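Local atomic coordinates of uncharacterized protein McrA (PDB entry 5ZMO), a protein that binds phosphorothioated DNA through the sulfur-binding domain modelled here and, as a type IV restriction enzyme of the HNH nuclease family, probably cleaves DNA. Residues P104-E107 / S108-A111; H146-P149 / A150-E154. All blocks are in the same frame, centred on the assembly; numbering follows the deposited sequence.

Contact 1. Residues P104-E107 / S108-A111; sequences PTLE and SLNA. With nucleotides of chain C.
Thr105 caps the helix that runs on through Ser108 and Leu109: this is an N-cap, here turned toward DNA in the sulfur-binding domain. Its OG1 accepts a hydrogen bond from Ser108 N at 2.9 Å, with an N-H...O angle of 151°. The Thr105 torsion sets OG1 between the backbone N and the carbonyl carbon (chi1 57°), which brings it within bonding distance of Ser108 N. Thr105 O then accepts from Leu109 N at 3.0 Å in a straighter bond, and Asn110 N and Ala111 N follow on Leu106 O and Glu107 O.

With the cap in place, the leading amides point outward at the phosphate of nucleotide DC2 of chain C. Leu106 N donates to its OP2 at 3.0 Å and Glu107 N to its OP1 at 3.2 Å, so a helix N terminus, whose dipole would probably add to the attraction, holds both oxygens. A valine here would leave Ser108 N without its side-chain acceptor and is likely to loosen the first turn that presents these two amides.

Behind the turn, Pro104 CG packs obliquely on Leu109 CG at 4.1 Å; Trp79 of helix 70-83 touches Pro104 and Phe78 touches Leu109. Asn110 OD1 accepts from Trp50 NE1, while Asn110 ND2 passes 3.9 Å from Leu106 CG.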
loop_
_atom_site.group_PDB
_atom_site.type_symbol
_atom_site.label_atom_id
_atom_site.label_comp_id
_atom_site.label_asym_id
_atom_site.label_seq_id
_atom_site.Cartn_x
_atom_site.Cartn_y
_atom_site.Cartn_z
ATOM N N PRO A 104 15.266 4.520 1.706
ATOM C CA PRO A 104 15.517 5.610 2.561
ATOM C C PRO A 104 15.604 5.187 4.029
ATOM O O PRO A 104 14.977 4.206 4.482
ATOM C CB PRO A 104 14.279 6.506 2.372
ATOM C CG PRO A 104 13.184 5.561 1.979
ATOM C CD PRO A 104 13.855 4.483 1.222
ATOM N N THR A 105 16.407 5.927 4.769
ATOM C CA THR A 105 16.479 5.686 6.227
ATOM C C THR A 105 15.148 6.104 6.819
ATOM O O THR A 105 14.515 7.063 6.353
ATOM C CB THR A 105 17.558 6.512 6.937
ATOM O OG1 THR A 105 17.312 7.903 6.682
ATOM C CG2 THR A 105 18.979 6.165 6.429
ATOM N N LEU A 106 14.755 5.398 7.889
ATOM C CA LEU A 106 13.599 5.832 8.662
ATOM C C LEU A 106 13.809 7.255 9.186
ATOM O O LEU A 106 12.861 8.050 9.251
ATOM C CB LEU A 106 13.305 4.883 9.822
ATOM C CG LEU A 106 12.067 5.196 10.659
ATOM C CD1 LEU A 106 10.864 5.184 9.747
ATOM C CD2 LEU A 106 11.782 4.110 11.673
ATOM N N GLU A 107 15.053 7.593 9.554
ATOM C CA GLU A 107 15.312 8.951 10.068
ATOM C C GLU A 107 14.986 10.061 9.027
ATOM O O GLU A 107 14.382 11.111 9.368
ATOM C CB GLU A 107 16.749 9.072 10.522
ATOM C CG GLU A 107 17.210 10.500 10.830
ATOM C CD GLU A 107 18.715 10.588 10.878
ATOM O OE1 GLU A 107 19.328 11.042 9.878
ATOM O OE2 GLU A 107 19.282 10.160 11.905
ATOM N N SER A 108 15.367 9.813 7.766
ATOM C CA SER A 108 15.124 10.773 6.668
ATOM C C SER A 108 13.670 10.782 6.247
ATOM O O SER A 108 13.172 11.837 5.870
ATOM C CB SER A 108 16.053 10.585 5.457
ATOM O OG SER A 108 15.780 9.451 4.587
ATOM N N LEU A 109 12.982 9.637 6.321
ATOM C CA LEU A 109 11.487 9.631 6.114
ATOM C C LEU A 109 10.807 10.476 7.152
ATOM O O LEU A 109 9.863 11.257 6.849
ATOM C CB LEU A 109 10.879 8.196 6.154
ATOM C CG LEU A 109 10.960 7.255 5.002
ATOM C CD1 LEU A 109 10.408 5.902 5.402
ATOM C CD2 LEU A 109 10.204 7.806 3.798
ATOM N N ASN A 110 11.229 10.324 8.416
ATOM C CA ASN A 110 10.581 11.082 9.483
ATOM C C ASN A 110 10.879 12.573 9.327
ATOM O O ASN A 110 9.993 13.412 9.496
ATOM C CB ASN A 110 10.990 10.543 10.887
ATOM C CG ASN A 110 10.223 9.247 11.301
ATOM O OD1 ASN A 110 9.145 8.879 10.786
ATOM N ND2 ASN A 110 10.778 8.566 12.265
ATOM N N ALA A 111 12.123 12.898 9.017
ATOM C CA ALA A 111 12.552 14.323 8.892
ATOM C C ALA A 111 11.953 15.050 7.707
ATOM O O ALA A 111 11.439 16.126 7.862
ATOM C CB ALA A 111 14.075 14.420 8.836
ATOM P P DC C 2 17.467 3.903 9.805
ATOM O OP1 DC C 2 16.996 5.210 10.377
ATOM O OP2 DC C 2 16.701 3.337 8.711
ATOM O "O5'" DC C 2 19.048 3.810 9.496
ATOM C "C5'" DC C 2 20.062 4.338 10.419
ATOM C "C4'" DC C 2 21.466 3.771 10.249
ATOM O "O4'" DC C 2 21.704 2.565 11.029
ATOM C "C3'" DC C 2 21.971 3.439 8.849
ATOM O "O3'" DC C 2 23.387 3.642 8.765
ATOM C "C2'" DC C 2 21.809 1.932 8.761
ATOM C "C1'" DC C 2 22.062 1.455 10.181
ATOM N N1 DC C 2 21.207 0.320 10.585
ATOM C C2 DC C 2 21.757 -0.909 10.998
ATOM O O2 DC C 2 22.992 -1.091 10.910
ATOM N N3 DC C 2 20.922 -1.880 11.450
ATOM C C4 DC C 2 19.606 -1.639 11.548
ATOM N N4 DC C 2 18.813 -2.614 11.989
ATOM C C5 DC C 2 19.033 -0.405 11.135
ATOM C C6 DC C 2 19.859 0.540 10.680
#

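Contact 2. Residues H146-P149 / A150-E154; sequences HLLP and AGLLE
The puckered Pro149 ring and the side chain of Leu152 run alongside each other in the same direction, across a type II beta turn that leads into a short helix. Leu152 CD1 meets the CG-CD edge of the ring, 4.0 Å from Pro149 CD, and Tyr64 touches both residues. The flat group here is the Pro149 peptide carbonyl. Leu152 N closes the turn on Pro149 O at 3.1 Å, but it comes from above the carbonyl plane, 43° out of it, although the N-H itself points well at the oxygen. A water donates to the same Pro149 O at 2.8 Å and accepts from Leu153 N, so it bridges the turn to the first helical turn.

Ala150 and Gly151 fill the two central positions. Gly151 is the N-cap residue and has a positive phi of 94°, where a side chain would press against the carbonyl O of Ala150.

On the approach to the turn, Leu148 lies roughly perpendicular to both Leu152 and Leu153. Its CG is anti to the backbone N (chi1 178°), which carries the methyls forward to the helix. Ile141 of helix 130-144 touches Leu148 and Leu153, and Leu148 CD1 rests 4.0 Å from Leu152 CD2 and 3.7 Å from Leu153 CD1.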
loop_
_atom_site.group_PDB
_atom_site.type_symbol
_atom_site.label_atom_id
_atom_site.label_comp_id
_atom_site.label_asym_id
_atom_site.label_seq_id
_atom_site.Cartn_x
_atom_site.Cartn_y
_atom_site.Cartn_z
ATOM N N HIS A 146 -7.080 -14.976 1.849
ATOM C CA HIS A 146 -8.082 -15.883 1.318
ATOM C C HIS A 146 -9.015 -16.320 2.443
ATOM O O HIS A 146 -10.220 -16.401 2.239
ATOM C CB HIS A 146 -7.412 -17.094 0.668
ATOM C CG HIS A 146 -8.367 -18.011 -0.033
ATOM N ND1 HIS A 146 -8.230 -19.389 -0.018
ATOM C CD2 HIS A 146 -9.484 -17.751 -0.757
ATOM C CE1 HIS A 146 -9.210 -19.933 -0.712
ATOM N NE2 HIS A 146 -9.993 -18.963 -1.157
ATOM N N LEU A 147 -8.450 -16.620 3.607
ATOM C CA LEU A 147 -9.259 -16.706 4.833
ATOM C C LEU A 147 -9.366 -15.281 5.201
ATOM O O LEU A 147 -8.360 -14.713 5.623
ATOM C CB LEU A 147 -8.538 -17.416 6.002
ATOM C CG LEU A 147 -8.462 -18.934 6.081
ATOM C CD1 LEU A 147 -9.793 -19.513 5.661
ATOM C CD2 LEU A 147 -7.359 -19.437 5.193
ATOM N N LEU A 148 -10.552 -14.715 5.050
ATOM C CA LEU A 148 -10.817 -13.305 5.203
ATOM C C LEU A 148 -11.134 -12.925 6.664
ATOM O O LEU A 148 -12.277 -13.104 7.156
ATOM C CB LEU A 148 -12.043 -12.900 4.343
ATOM C CG LEU A 148 -12.495 -11.432 4.423
ATOM C CD1 LEU A 148 -11.429 -10.401 4.041
ATOM C CD2 LEU A 148 -13.716 -11.290 3.531
ATOM N N PRO A 149 -10.171 -12.362 7.351
ATOM C CA PRO A 149 -10.273 -11.989 8.735
ATOM C C PRO A 149 -11.464 -11.103 9.072
ATOM O O PRO A 149 -11.748 -10.156 8.317
ATOM C CB PRO A 149 -8.983 -11.224 8.969
ATOM C CG PRO A 149 -8.056 -11.649 7.899
ATOM C CD PRO A 149 -8.882 -11.978 6.750
ATOM N N ALA A 150 -12.153 -11.378 10.195
ATOM C CA ALA A 150 -13.192 -10.446 10.649
ATOM C C ALA A 150 -12.507 -9.104 10.906
ATOM O O ALA A 150 -11.390 -9.005 11.463
ATOM C CB ALA A 150 -13.947 -10.925 11.895
ATOM N N GLY A 151 -13.197 -8.074 10.458
ATOM C CA GLY A 151 -12.713 -6.740 10.609
ATOM C C GLY A 151 -11.939 -6.223 9.429
ATOM O O GLY A 151 -11.719 -5.011 9.349
ATOM N N LEU A 152 -11.478 -7.080 8.535
ATOM C CA LEU A 152 -10.538 -6.582 7.500
ATOM C C LEU A 152 -11.233 -5.570 6.592
ATOM O O LEU A 152 -10.724 -4.475 6.369
ATOM C CB LEU A 152 -9.977 -7.718 6.661
ATOM C CG LEU A 152 -8.861 -7.284 5.698
ATOM C CD1 LEU A 152 -7.768 -8.339 5.626
ATOM C CD2 LEU A 152 -9.401 -6.989 4.307
ATOM N N LEU A 153 -12.405 -5.912 6.083
ATOM C CA LEU A 153 -13.091 -4.998 5.166
ATOM C C LEU A 153 -13.377 -3.654 5.786
ATOM O O LEU A 153 -13.028 -2.624 5.183
ATOM C CB LEU A 153 -14.386 -5.632 4.625
ATOM C CG LEU A 153 -14.322 -6.461 3.344
ATOM C CD1 LEU A 153 -13.018 -7.192 3.167
ATOM C CD2 LEU A 153 -15.545 -7.370 3.177
ATOM N N GLU A 154 -13.919 -3.643 7.004
ATOM C CA GLU A 154 -14.139 -2.397 7.728
ATOM C C GLU A 154 -12.843 -1.636 7.968
ATOM O O GLU A 154 -12.797 -0.417 7.767
ATOM C CB GLU A 154 -14.891 -2.612 9.053
ATOM C CG GLU A 154 -16.394 -2.741 8.896
ATOM C CD GLU A 154 -17.058 -1.481 8.298
ATOM O OE1 GLU A 154 -18.129 -1.634 7.653
ATOM O OE2 GLU A 154 -16.514 -0.355 8.460
HETATM O O HOH W 1 -13.491 -8.508 6.830
#

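Overall arrangement
Coming from the N terminus, the chain passes helices 9-14, 28-41, 50-63 and 70-83 before contact 1, where strand 103-104 turns into helix 106-112. That junction ties the DNA-facing helix end to helices 50-63 and 70-83. Strand 115-117 and helices 120-128 and 130-144 come next, and then contact 2 turns the chain from the end of helix 130-144 into helix 152-155. Each contact closes a single local turn. They stand in series, neither nested nor crossed, on opposite sides of the chain's centre. The centres of contact 1 and contact 2 are about 31 Å apart. Contact 1 grips a phosphate, whereas contact 2 is surface packing whose nearest atom lies about 17 Å from the nucleic acid.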